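Local coordinates for protein L-cysteine S-thiosulfotransferase subunit SoxA (Paracoccus denitrificans, PDB 2C1D) that forms, together with SoxX, the heme-containing SoxAX complex that joins thiosulfate to a cysteine of the sulfur carrier protein SoxY in bacterial sulfur oxidation, at residues Phe54-Pro57 / Ala58-Phe61; Phe61-Arg64 / Gly65-Trp69; Ala91-Arg94 / Ala95-Arg99; Met108-Glu111 / Asp112-Asn115; Lys135-Leu138 / Ser139-Ser142. All coordinates share one frame; numbering follows the deposited sequence.

Contact 1 of 5, residues Phe54-Pro57 / Ala58-Phe61. With ZN (zinc ion), chain M.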
# COMPACT_ATOMS: atom_id res chain seq x y z
N PHE A 54 -18.87 -13.71 -14.51
CA PHE A 54 -19.17 -13.16 -15.83
C PHE A 54 -18.71 -11.70 -15.95
O PHE A 54 -18.18 -11.30 -16.99
CB PHE A 54 -20.68 -13.32 -16.15
CG PHE A 54 -21.05 -12.97 -17.57
CD1 PHE A 54 -20.99 -13.92 -18.58
CD2 PHE A 54 -21.48 -11.69 -17.89
CE1 PHE A 54 -21.35 -13.59 -19.91
CE2 PHE A 54 -21.84 -11.35 -19.20
CZ PHE A 54 -21.77 -12.31 -20.21
N ASP A 55 -18.90 -10.92 -14.88
CA ASP A 55 -18.63 -9.48 -14.86
C ASP A 55 -17.21 -9.13 -14.37
O ASP A 55 -16.77 -7.99 -14.48
CB ASP A 55 -19.65 -8.72 -13.96
CG ASP A 55 -21.14 -8.96 -14.31
OD1 ASP A 55 -21.46 -8.96 -15.52
OD2 ASP A 55 -22.07 -9.09 -13.42
N ASN A 56 -16.49 -10.11 -13.80
CA ASN A 56 -15.18 -9.88 -13.18
C ASN A 56 -14.12 -9.80 -14.27
O ASN A 56 -13.81 -10.82 -14.87
CB ASN A 56 -14.87 -11.01 -12.19
CG ASN A 56 -13.61 -10.76 -11.37
OD1 ASN A 56 -13.43 -11.34 -10.27
ND2 ASN A 56 -12.73 -9.95 -11.90
N PRO A 57 -13.54 -8.63 -14.53
CA PRO A 57 -12.57 -8.51 -15.62
C PRO A 57 -11.29 -9.35 -15.40
O PRO A 57 -10.58 -9.62 -16.34
CB PRO A 57 -12.24 -7.01 -15.66
CG PRO A 57 -13.26 -6.36 -14.81
CD PRO A 57 -13.73 -7.35 -13.83
N ALA A 58 -11.01 -9.72 -14.16
CA ALA A 58 -9.84 -10.57 -13.88
C ALA A 58 -9.94 -11.94 -14.53
O ALA A 58 -8.92 -12.55 -14.79
CB ALA A 58 -9.61 -10.70 -12.38
N MET A 59 -11.15 -12.42 -14.80
CA MET A 59 -11.34 -13.79 -15.33
C MET A 59 -10.84 -13.96 -16.77
O MET A 59 -10.59 -15.08 -17.25
CB MET A 59 -12.80 -14.23 -15.19
CG MET A 59 -13.29 -14.29 -13.74
SD MET A 59 -12.43 -15.55 -12.74
CE MET A 59 -13.15 -16.97 -13.42
N VAL A 60 -10.69 -12.85 -17.46
CA VAL A 60 -10.02 -12.87 -18.76
C VAL A 60 -8.59 -13.38 -18.61
O VAL A 60 -8.07 -14.15 -19.44
CB VAL A 60 -10.01 -11.45 -19.35
CG1 VAL A 60 -9.26 -11.40 -20.66
CG2 VAL A 60 -11.47 -10.97 -19.52
N PHE A 61 -7.93 -12.94 -17.55
CA PHE A 61 -6.54 -13.30 -17.33
C PHE A 61 -6.38 -14.65 -16.66
O PHE A 61 -5.38 -15.32 -16.90
CB PHE A 61 -5.83 -12.14 -16.64
CG PHE A 61 -6.04 -10.87 -17.38
CD1 PHE A 61 -7.01 -9.94 -16.97
CD2 PHE A 61 -5.40 -10.67 -18.59
CE1 PHE A 61 -7.26 -8.78 -17.74
CE2 PHE A 61 -5.63 -9.52 -19.33
CZ PHE A 61 -6.56 -8.59 -18.92
ZN ZN M . -23.47 -10.21 -13.48
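Asn56 and Met59 close a type I beta turn, with Pro57 and Ala58 at its two middle positions. The backbone bonds come first. Met59 N donates to Asn56 O at 3.1 Å, a fairly straight bond (163° at the hydrogen) in which the donor stands above the carbonyl plane, 46° out of it. One residue further on, Val60 N reaches Pro57 O at 3.4 Å, a weak bond, and Phe61 N gives a firmer one to Ala58 O at 3.0 Å.

Side-chain packing follows the same bend. Met59 has its CG anti to its own carbonyl carbon (chi1 -62°), which sets that atom over the turn, 4.0 Å from Asn56 CB; the chain then bends twice and carries the sulfur away. The ring of Phe61 approaches Pro57 O obliquely, CD1 lying 3.6 Å from that oxygen, while Val60 CG1 sits over the centre of one ring face. Tyr208 of strand 207-209 packs against Pro57, Ala58 and Phe61, and Val260 against Ala58 and Met59.

Metal binding is the third kind. Asp55 points away from the turn and binds zinc through OD2 at 1.8 Å; Asp52, which also binds zinc at this site, accepts a hydrogen bond from Asp55 N through its OD2. The arrangement is a beta turn leading into helix 59-70, with a zinc site using Asp52 and Asp55 just ahead of it.

Contact 2 of 5, residues Phe61-Arg64 / Gly65-Trp69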
# COMPACT_ATOMS: atom_id res chain seq x y z
N PHE A 61 -7.93 -12.94 -17.55
CA PHE A 61 -6.54 -13.30 -17.33
C PHE A 61 -6.38 -14.65 -16.66
O PHE A 61 -5.38 -15.32 -16.90
CB PHE A 61 -5.83 -12.14 -16.64
CG PHE A 61 -6.04 -10.87 -17.38
CD1 PHE A 61 -7.01 -9.94 -16.97
CD2 PHE A 61 -5.40 -10.67 -18.59
CE1 PHE A 61 -7.26 -8.78 -17.74
CE2 PHE A 61 -5.63 -9.52 -19.33
CZ PHE A 61 -6.56 -8.59 -18.92
N VAL A 62 -7.37 -15.06 -15.88
CA VAL A 62 -7.45 -16.47 -15.44
C VAL A 62 -7.54 -17.39 -16.66
O VAL A 62 -6.80 -18.36 -16.72
CB VAL A 62 -8.64 -16.70 -14.56
CG1 VAL A 62 -8.86 -18.20 -14.28
CG2 VAL A 62 -8.50 -15.90 -13.26
N ASP A 63 -8.41 -17.09 -17.63
CA ASP A 63 -8.56 -17.96 -18.82
C ASP A 63 -7.29 -18.00 -19.69
O ASP A 63 -6.91 -19.04 -20.21
CB ASP A 63 -9.81 -17.58 -19.66
CG ASP A 63 -10.19 -18.68 -20.69
OD1 ASP A 63 -10.53 -19.82 -20.27
OD2 ASP A 63 -10.16 -18.51 -21.94
N ARG A 64 -6.63 -16.87 -19.84
CA ARG A 64 -5.40 -16.82 -20.56
C ARG A 64 -4.29 -17.60 -19.81
O ARG A 64 -3.43 -18.22 -20.44
CB ARG A 64 -5.00 -15.37 -20.70
CG ARG A 64 -3.91 -15.12 -21.65
CD ARG A 64 -3.05 -14.00 -21.18
NE ARG A 64 -3.31 -12.80 -21.90
CZ ARG A 64 -3.01 -11.57 -21.51
NH1 ARG A 64 -2.41 -11.28 -20.35
NH2 ARG A 64 -3.31 -10.60 -22.34
N GLY A 65 -4.32 -17.54 -18.48
CA GLY A 65 -3.45 -18.36 -17.66
C GLY A 65 -3.66 -19.84 -17.97
O GLY A 65 -2.72 -20.61 -18.01
N LEU A 66 -4.92 -20.22 -18.17
CA LEU A 66 -5.25 -21.62 -18.43
C LEU A 66 -4.72 -22.04 -19.79
O LEU A 66 -4.25 -23.17 -19.95
CB LEU A 66 -6.77 -21.84 -18.31
CG LEU A 66 -7.32 -23.23 -18.67
CD1 LEU A 66 -6.74 -24.31 -17.76
CD2 LEU A 66 -8.83 -23.23 -18.59
N ASP A 67 -4.75 -21.13 -20.77
CA ASP A 67 -4.13 -21.39 -22.08
C ASP A 67 -2.64 -21.61 -21.94
O ASP A 67 -2.10 -22.54 -22.52
CB ASP A 67 -4.44 -20.27 -23.09
CG ASP A 67 -5.93 -20.21 -23.45
OD1 ASP A 67 -6.65 -21.22 -23.25
OD2 ASP A 67 -6.48 -19.20 -23.91
N LYS A 68 -1.99 -20.80 -21.13
CA LYS A 68 -0.55 -20.92 -20.95
C LYS A 68 -0.20 -22.19 -20.16
O LYS A 68 0.83 -22.80 -20.40
CB LYS A 68 0.03 -19.66 -20.29
CG LYS A 68 -0.11 -18.40 -21.17
CD LYS A 68 0.15 -17.07 -20.45
CE LYS A 68 0.31 -15.93 -21.48
NZ LYS A 68 0.59 -14.59 -20.87
N TRP A 69 -1.07 -22.61 -19.25
CA TRP A 69 -0.88 -23.85 -18.47
C TRP A 69 -0.89 -25.06 -19.41
O TRP A 69 -0.12 -26.01 -19.23
CB TRP A 69 -1.98 -23.97 -17.42
CG TRP A 69 -2.08 -25.27 -16.68
CD1 TRP A 69 -2.78 -26.39 -17.06
CD2 TRP A 69 -1.55 -25.56 -15.38
NE1 TRP A 69 -2.67 -27.38 -16.11
CE2 TRP A 69 -1.92 -26.90 -15.06
CE3 TRP A 69 -0.75 -24.84 -14.48
CZ2 TRP A 69 -1.52 -27.52 -13.88
CZ3 TRP A 69 -0.36 -25.46 -13.29
CH2 TRP A 69 -0.77 -26.78 -12.99
O HOH W 1 -9.37 -19.64 -24.68
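Arg64 and Lys68, one helical turn apart on helix 59-70, run side by side and point the same way. Arg64 is the chain to follow. Its CB leaves the helix beside the peptide to Gly65. CG stands anti to the backbone N (chi1 -168°), and the chain then bends at chi2 and chi3, laying CD beside the end of Lys68, 3.7 Å from NZ. Beyond NE the guanidinium turns toward Phe61, whose CD2 sits 3.5 Å above one of its faces, near the rim; relative to the phenyl ring, Arg64 CZ lies at the edge and in plane. At the tip, NH1 forms a salt bridge with Asp136 of helix 132-143.

Lys68 comes to the same place with a chain extended beyond CG, its CG passing 3.4 Å from Arg64 O. Lys68 N donates to that carbonyl oxygen at 3.0 Å, one of four successive i to i+4 bonds here. On another side of the helix the carboxylates of Asp63 and Asp67 are 4.2 Å apart between their OD2 atoms, and a water lies within hydrogen-bonding distance of both.

Each of two like-charged pairs thus spans one turn. The basic pair converges on one carboxylate oxygen: Lys68 NZ also bridges to Asp136 OD2 and bonds Asn133 OD1, so the anion probably offsets their mutual charge. For the acidic pair, the shared water probably softens the repulsion.

Contact 3 of 5, residues Ala91-Arg94 / Ala95-Arg99. With HEC (heme c), chain I.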
# COMPACT_ATOMS: atom_id res chain seq x y z
N ALA A 91 -4.80 -27.09 -6.00
CA ALA A 91 -5.81 -26.76 -5.00
C ALA A 91 -5.17 -26.57 -3.61
O ALA A 91 -4.24 -27.31 -3.23
CB ALA A 91 -6.86 -27.80 -4.93
N GLY A 92 -5.64 -25.55 -2.90
CA GLY A 92 -5.20 -25.25 -1.55
C GLY A 92 -3.91 -24.42 -1.47
O GLY A 92 -3.66 -23.77 -0.47
N LEU A 93 -3.08 -24.45 -2.50
CA LEU A 93 -1.72 -23.87 -2.40
C LEU A 93 -1.73 -22.38 -2.10
O LEU A 93 -1.07 -21.91 -1.15
CB LEU A 93 -0.93 -24.14 -3.69
CG LEU A 93 0.53 -23.70 -3.70
CD1 LEU A 93 1.36 -24.38 -2.58
CD2 LEU A 93 1.17 -23.95 -5.05
N ARG A 94 -2.50 -21.63 -2.90
CA ARG A 94 -2.61 -20.19 -2.71
C ARG A 94 -3.03 -19.80 -1.28
O ARG A 94 -2.52 -18.81 -0.74
CB ARG A 94 -3.59 -19.61 -3.73
CG ARG A 94 -4.12 -18.20 -3.41
CD ARG A 94 -3.16 -17.16 -3.78
NE ARG A 94 -3.65 -15.82 -3.45
CZ ARG A 94 -3.61 -15.27 -2.25
NH1 ARG A 94 -3.15 -15.94 -1.20
NH2 ARG A 94 -4.03 -14.02 -2.09
N ALA A 95 -3.92 -20.58 -0.68
CA ALA A 95 -4.39 -20.29 0.71
C ALA A 95 -3.30 -20.28 1.78
O ALA A 95 -3.44 -19.57 2.79
CB ALA A 95 -5.45 -21.23 1.12
N VAL A 96 -2.24 -21.06 1.58
CA VAL A 96 -1.18 -21.25 2.57
C VAL A 96 0.15 -20.56 2.17
O VAL A 96 1.19 -20.79 2.80
CB VAL A 96 -0.95 -22.78 2.91
CG1 VAL A 96 -2.19 -23.36 3.52
CG2 VAL A 96 -0.51 -23.64 1.69
N MET A 97 0.09 -19.71 1.14
CA MET A 97 1.29 -19.04 0.59
C MET A 97 1.36 -17.59 1.06
O MET A 97 0.33 -16.96 1.32
CB MET A 97 1.24 -19.12 -0.93
CG MET A 97 1.61 -20.51 -1.45
SD MET A 97 3.38 -20.96 -1.21
CE MET A 97 4.10 -19.89 -2.37
N PRO A 98 2.56 -17.02 1.23
CA PRO A 98 3.87 -17.69 1.16
C PRO A 98 4.20 -18.69 2.28
O PRO A 98 3.67 -18.58 3.37
CB PRO A 98 4.88 -16.53 1.29
CG PRO A 98 4.11 -15.31 1.13
CD PRO A 98 2.69 -15.57 1.46
N ARG A 99 5.13 -19.60 2.00
CA ARG A 99 5.56 -20.58 3.00
C ARG A 99 7.02 -21.03 2.86
O ARG A 99 7.63 -20.88 1.81
CB ARG A 99 4.65 -21.81 2.95
CG ARG A 99 4.93 -22.73 1.75
CD ARG A 99 3.82 -23.75 1.48
NE ARG A 99 4.08 -24.61 0.33
CZ ARG A 99 3.30 -25.61 -0.04
NH1 ARG A 99 2.21 -25.88 0.65
NH2 ARG A 99 3.59 -26.34 -1.12
FE HEC I . 5.61 -27.68 -11.63
CHA HEC I . 6.08 -28.03 -8.18
CHB HEC I . 3.69 -25.00 -11.10
CHC HEC I . 5.50 -27.24 -14.99
CHD HEC I . 6.92 -30.83 -12.07
NA HEC I . 4.99 -26.73 -9.95
C1A HEC I . 5.27 -27.02 -8.64
C2A HEC I . 4.62 -26.04 -7.81
C3A HEC I . 3.96 -25.21 -8.63
C4A HEC I . 4.21 -25.60 -9.99
CMA HEC I . 3.12 -23.99 -8.22
CAA HEC I . 4.69 -26.02 -6.27
CBA HEC I . 3.84 -27.16 -5.76
CGA HEC I . 3.97 -27.41 -4.27
O1A HEC I . 5.00 -27.06 -3.64
O2A HEC I . 2.99 -28.01 -3.74
NB HEC I . 4.71 -26.37 -12.84
C1B HEC I . 4.03 -25.25 -12.41
C2B HEC I . 3.79 -24.41 -13.57
C3B HEC I . 4.28 -25.03 -14.65
C4B HEC I . 4.87 -26.29 -14.20
CMB HEC I . 3.01 -23.08 -13.54
CAB HEC I . 4.25 -24.51 -16.12
CBB HEC I . 4.80 -23.26 -16.23
NC HEC I . 6.11 -28.87 -13.24
C1C HEC I . 6.05 -28.44 -14.54
C2C HEC I . 6.55 -29.52 -15.38
C3C HEC I . 7.07 -30.47 -14.57
C4C HEC I . 6.70 -30.11 -13.21
CMC HEC I . 6.81 -29.36 -16.89
CAC HEC I . 7.77 -31.82 -14.97
CBC HEC I . 8.81 -31.79 -15.83
ND HEC I . 6.37 -29.18 -10.31
C1D HEC I . 6.91 -30.38 -10.77
C2D HEC I . 7.50 -31.09 -9.65
C3D HEC I . 7.26 -30.21 -8.44
C4D HEC I . 6.54 -29.05 -8.94
CMD HEC I . 8.23 -32.45 -9.64
CAD HEC I . 7.69 -30.48 -6.98
CBD HEC I . 6.61 -31.26 -6.29
CGD HEC I . 6.91 -31.43 -4.81
O1D HEC I . 6.46 -32.46 -4.22
O2D HEC I . 7.58 -30.54 -4.24
O HOH W 2 -2.41 -16.85 1.75
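Leu93 and Arg99 cross at about a right angle in the wall of the first heme c pocket, within the cytochrome c fold. The methyl CD1 of Leu93 lies over one face of the Arg99 guanidinium, 3.2 Å above its plane and toward the rim, while the heme propionate oxygen O1A lies at the edge of the same group, in its plane. Arg99 gets there with its CG between the backbone N and the carbonyl carbon (chi1 75°) and a chain running extended from CG to NE. The bond from NH2 to heme O1A is weak, 3.0 Å long but bent to 126° at the hydrogen; the stronger bond of the group is from NE to the hydroxyl of Tyr113. The cationic group is therefore placed against an anionic propionate, with a leucine methyl on one face.

The other branch of Leu93 faces the cofactor directly, CD2 being 3.7 Å from the heme methyl CMA. Leu93 and Met97 meet at a slant, with Met97 CG 4.0 Å from Leu93 CD1 and in a close approach of 3.0 Å to Leu93 O.

Backbone bonds curl the chain here into a short turn: Val96 N to Leu93 O is the clear one at 3.1 Å, whereas Ala95 N to Gly92 O and Met97 N to Arg94 O are weak. Arg94 points its guanidinium elsewhere, giving NH2 to Phe205 O. Pro98 follows a cis peptide bond, and just before it a water lies 2.8 Å from Met97 O.

Contact 4 of 5, residues Met108-Glu111 / Asp112-Asn115. With HEC (heme c), chain I.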
# COMPACT_ATOMS: atom_id res chain seq x y z
N MET A 108 9.23 -19.43 -0.06
CA MET A 108 8.75 -19.34 -1.42
C MET A 108 7.51 -18.45 -1.47
O MET A 108 6.61 -18.62 -0.65
CB MET A 108 8.41 -20.73 -1.96
CG MET A 108 9.54 -21.74 -1.86
SD MET A 108 10.78 -21.45 -3.08
CE MET A 108 10.15 -22.23 -4.57
N ILE A 109 7.50 -17.49 -2.38
CA ILE A 109 6.27 -16.87 -2.86
C ILE A 109 5.91 -17.65 -4.11
O ILE A 109 6.71 -18.43 -4.60
CB ILE A 109 6.41 -15.35 -3.14
CG1 ILE A 109 7.44 -15.05 -4.25
CG2 ILE A 109 6.79 -14.64 -1.87
CD1 ILE A 109 7.64 -13.58 -4.56
N MET A 110 4.71 -17.43 -4.62
CA MET A 110 4.19 -18.26 -5.67
C MET A 110 5.05 -18.14 -6.90
O MET A 110 5.28 -19.13 -7.60
CB MET A 110 2.74 -17.90 -5.99
CG MET A 110 2.02 -18.94 -6.87
SD MET A 110 1.77 -20.50 -6.01
CE MET A 110 0.47 -20.03 -4.95
N GLU A 111 5.53 -16.92 -7.15
CA GLU A 111 6.40 -16.61 -8.27
C GLU A 111 7.65 -17.53 -8.25
O GLU A 111 8.13 -17.92 -9.31
CB GLU A 111 6.85 -15.14 -8.21
CG GLU A 111 5.77 -14.12 -8.53
CD GLU A 111 5.00 -13.63 -7.32
OE1 GLU A 111 4.81 -14.41 -6.35
OE2 GLU A 111 4.54 -12.47 -7.36
N ASP A 112 8.16 -17.85 -7.07
CA ASP A 112 9.31 -18.75 -6.99
C ASP A 112 8.96 -20.17 -7.42
O ASP A 112 9.76 -20.80 -8.05
CB ASP A 112 9.90 -18.81 -5.60
CG ASP A 112 10.40 -17.48 -5.11
OD1 ASP A 112 11.09 -16.75 -5.87
OD2 ASP A 112 10.16 -17.11 -3.94
N TYR A 113 7.80 -20.70 -7.03
CA TYR A 113 7.45 -22.05 -7.51
C TYR A 113 7.27 -22.07 -9.01
O TYR A 113 7.74 -22.98 -9.69
CB TYR A 113 6.17 -22.58 -6.85
CG TYR A 113 6.29 -23.08 -5.43
CD1 TYR A 113 5.38 -22.69 -4.45
CD2 TYR A 113 7.28 -23.99 -5.07
CE1 TYR A 113 5.46 -23.15 -3.16
CE2 TYR A 113 7.37 -24.48 -3.78
CZ TYR A 113 6.46 -24.06 -2.82
OH TYR A 113 6.55 -24.54 -1.55
N VAL A 114 6.59 -21.06 -9.55
CA VAL A 114 6.33 -21.04 -10.98
C VAL A 114 7.69 -21.00 -11.69
O VAL A 114 7.95 -21.81 -12.55
CB VAL A 114 5.43 -19.85 -11.40
CG1 VAL A 114 5.31 -19.75 -12.88
CG2 VAL A 114 4.02 -19.99 -10.76
N ASN A 115 8.59 -20.12 -11.28
CA ASN A 115 9.88 -20.03 -11.97
C ASN A 115 10.82 -21.24 -11.77
O ASN A 115 11.70 -21.51 -12.62
CB ASN A 115 10.61 -18.72 -11.64
CG ASN A 115 10.33 -17.64 -12.66
OD1 ASN A 115 9.99 -17.93 -13.82
ND2 ASN A 115 10.43 -16.38 -12.23
FE HEC I . 5.61 -27.68 -11.63
CHA HEC I . 6.08 -28.03 -8.18
CHB HEC I . 3.69 -25.00 -11.10
CHC HEC I . 5.50 -27.24 -14.99
CHD HEC I . 6.92 -30.83 -12.07
NA HEC I . 4.99 -26.73 -9.95
C1A HEC I . 5.27 -27.02 -8.64
C2A HEC I . 4.62 -26.04 -7.81
C3A HEC I . 3.96 -25.21 -8.63
C4A HEC I . 4.21 -25.60 -9.99
CMA HEC I . 3.12 -23.99 -8.22
CAA HEC I . 4.69 -26.02 -6.27
CBA HEC I . 3.84 -27.16 -5.76
CGA HEC I . 3.97 -27.41 -4.27
O1A HEC I . 5.00 -27.06 -3.64
O2A HEC I . 2.99 -28.01 -3.74
NB HEC I . 4.71 -26.37 -12.84
C1B HEC I . 4.03 -25.25 -12.41
C2B HEC I . 3.79 -24.41 -13.57
C3B HEC I . 4.28 -25.03 -14.65
C4B HEC I . 4.87 -26.29 -14.20
CMB HEC I . 3.01 -23.08 -13.54
CAB HEC I . 4.25 -24.51 -16.12
CBB HEC I . 4.80 -23.26 -16.23
NC HEC I . 6.11 -28.87 -13.24
C1C HEC I . 6.05 -28.44 -14.54
C2C HEC I . 6.55 -29.52 -15.38
C3C HEC I . 7.07 -30.47 -14.57
C4C HEC I . 6.70 -30.11 -13.21
CMC HEC I . 6.81 -29.36 -16.89
CAC HEC I . 7.77 -31.82 -14.97
CBC HEC I . 8.81 -31.79 -15.83
ND HEC I . 6.37 -29.18 -10.31
C1D HEC I . 6.91 -30.38 -10.77
C2D HEC I . 7.50 -31.09 -9.65
C3D HEC I . 7.26 -30.21 -8.44
C4D HEC I . 6.54 -29.05 -8.94
CMD HEC I . 8.23 -32.45 -9.64
CAD HEC I . 7.69 -30.48 -6.98
CBD HEC I . 6.61 -31.26 -6.29
CGD HEC I . 6.91 -31.43 -4.81
O1D HEC I . 6.46 -32.46 -4.22
O2D HEC I . 7.58 -30.54 -4.24
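The Tyr113 ring is held between Met108 and a heme propionate arm. CB of Met108 lies over one face, 3.9 Å above the plane and toward the rim, a CH-pi contact; over the opposite face comes heme CAA, 3.4 Å above the plane, again off centre. At the ring edge, near its plane, is Met110 SD. This sandwich belongs to the start of helix 110-122 in the cytochrome c fold, the helix that later supplies the axial heme ligand Cys117.

Met108 crosses the tyrosine at about a right angle. Its chain bends at chi2 and chi3, so that the sulfur stands above the ring at a distance, 5.0 Å from the centroid in a Met-aromatic contact, and the methyl CE comes back to Tyr113 CD2 at 3.4 Å. Contacts on both faces probably limit how far the ring can rock, and its hydroxyl bonds to Asp101.

At the N-terminus of the helix, Asp112 closes the first turn. With CG anti to its own carbonyl carbon (chi1 -61°), its carboxylate turns back to the N-cap residue Ile109, whose N donates to OD2 at 3.1 Å. The donor meets that oxygen on the anti side, 30° out of the carboxylate plane. In return, Asp112 N donates to Ile109 O, a reciprocal pair across the first turn. A salt bridge from Lys242 reaches the same OD2. Further along, Val114 packs its CG1 4.1 Å from the heme methyl CMB, and its backbone N bonds Met110 O at 3.0 Å.

Contact 5 of 5, residues Lys135-Leu138 / Ser139-Ser142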
# COMPACT_ATOMS: atom_id res chain seq x y z
N LYS A 135 1.70 -13.11 -14.08
CA LYS A 135 0.45 -12.63 -13.47
C LYS A 135 -0.74 -13.51 -13.87
O LYS A 135 -1.58 -13.85 -13.04
CB LYS A 135 0.21 -11.16 -13.85
CG LYS A 135 1.34 -10.26 -13.39
CD LYS A 135 1.04 -8.76 -13.51
CE LYS A 135 0.65 -8.32 -14.92
NZ LYS A 135 0.66 -6.80 -14.98
N ASP A 136 -0.79 -13.95 -15.12
CA ASP A 136 -1.85 -14.85 -15.54
C ASP A 136 -1.74 -16.19 -14.81
O ASP A 136 -2.76 -16.78 -14.42
CB ASP A 136 -1.84 -15.16 -17.03
CG ASP A 136 -1.97 -13.93 -17.93
OD1 ASP A 136 -2.38 -12.81 -17.50
OD2 ASP A 136 -1.59 -14.01 -19.12
N MET A 137 -0.52 -16.71 -14.68
CA MET A 137 -0.35 -18.01 -14.04
C MET A 137 -0.73 -17.94 -12.56
O MET A 137 -1.42 -18.82 -12.06
CB MET A 137 1.07 -18.55 -14.21
CG MET A 137 1.16 -20.07 -13.95
SD MET A 137 0.10 -21.06 -14.99
CE MET A 137 0.98 -20.85 -16.58
N LEU A 138 -0.30 -16.88 -11.87
CA LEU A 138 -0.68 -16.70 -10.46
C LEU A 138 -2.18 -16.56 -10.31
O LEU A 138 -2.75 -17.02 -9.33
CB LEU A 138 -0.06 -15.45 -9.85
CG LEU A 138 1.45 -15.32 -9.71
CD1 LEU A 138 1.83 -14.45 -8.54
CD2 LEU A 138 2.17 -16.64 -9.65
N SER A 139 -2.81 -15.92 -11.28
CA SER A 139 -4.27 -15.75 -11.29
C SER A 139 -4.95 -17.11 -11.33
O SER A 139 -5.81 -17.41 -10.49
CB SER A 139 -4.70 -14.87 -12.48
OG SER A 139 -4.24 -13.53 -12.30
N LEU A 140 -4.53 -17.93 -12.29
CA LEU A 140 -5.04 -19.31 -12.42
C LEU A 140 -4.83 -20.13 -11.16
O LEU A 140 -5.76 -20.78 -10.66
CB LEU A 140 -4.38 -20.02 -13.61
CG LEU A 140 -4.79 -21.48 -13.86
CD1 LEU A 140 -6.27 -21.58 -14.26
CD2 LEU A 140 -3.87 -22.13 -14.92
N ILE A 141 -3.63 -20.07 -10.60
CA ILE A 141 -3.34 -20.86 -9.40
C ILE A 141 -4.16 -20.36 -8.22
O ILE A 141 -4.71 -21.15 -7.44
CB ILE A 141 -1.80 -20.88 -9.09
CG1 ILE A 141 -1.09 -21.69 -10.17
CG2 ILE A 141 -1.54 -21.43 -7.68
CD1 ILE A 141 0.41 -21.46 -10.24
N SER A 142 -4.27 -19.05 -8.10
CA SER A 142 -4.97 -18.45 -6.95
C SER A 142 -6.43 -18.88 -6.95
O SER A 142 -7.00 -19.19 -5.90
CB SER A 142 -4.86 -16.92 -6.94
OG SER A 142 -5.57 -16.37 -5.83
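Ser139 turns its OG anti to its own carbonyl carbon (chi1 -68°), and this brings the hydroxyl back onto Lys135 O at 2.8 Å. Met137, by contrast, has CG anti to the backbone N (chi1 -162°) and bends twice beyond it, which lays its sulfur beside Leu140. All this is one stretch of helix 132-143, a helix of the cytochrome c fold with Met137 lining the first heme c pocket.

Lys135 O is gripped twice. Besides the hydroxyl it takes the regular helical bond from Ser139 N at 3.0 Å, and the two donors come from opposite faces of the carbonyl plane. Because OG is the donor, the hydroxyl proton is used within the helix. Three more i to i+4 bonds carry the helix on to Ser142.

Met137 and Leu140 lie side by side, pointing the same way, with SD 4.1 Å from CD2; Trp69 of helix 59-70 touches both. Another helix, 110-122, packs on Leu138 and Ile141 through Met110. Lys135 NZ bonds Met215 O, and Ser142 OG bonds Gly259 O. Met137 and Ile141 meet at a slant, CG of the methionine 4.0 Å from CD1 of the isoleucine.

In the fold
All five contacts fall within the cytochrome c region that carries the first heme, and they come in numerical order along the chain, the first two overlapping at Phe61. Contacts 1 and 2 share helix 59-70, their centres 12 Å apart. Contact 5, on helix 132-143, lies 8 Å from contact 2 between centres and is tied to it by the salt bridges of Asp136. It also packs on contact 4, their centres about 11 Å apart, through Met110, Val114, Leu138 and Ile141. Contacts 3 and 4, again with centres about 11 Å apart, meet through Arg99 and Tyr113 at the heme propionate. Helix 132-143 thus links the outer helix 59-70 to the parts enclosing the heme.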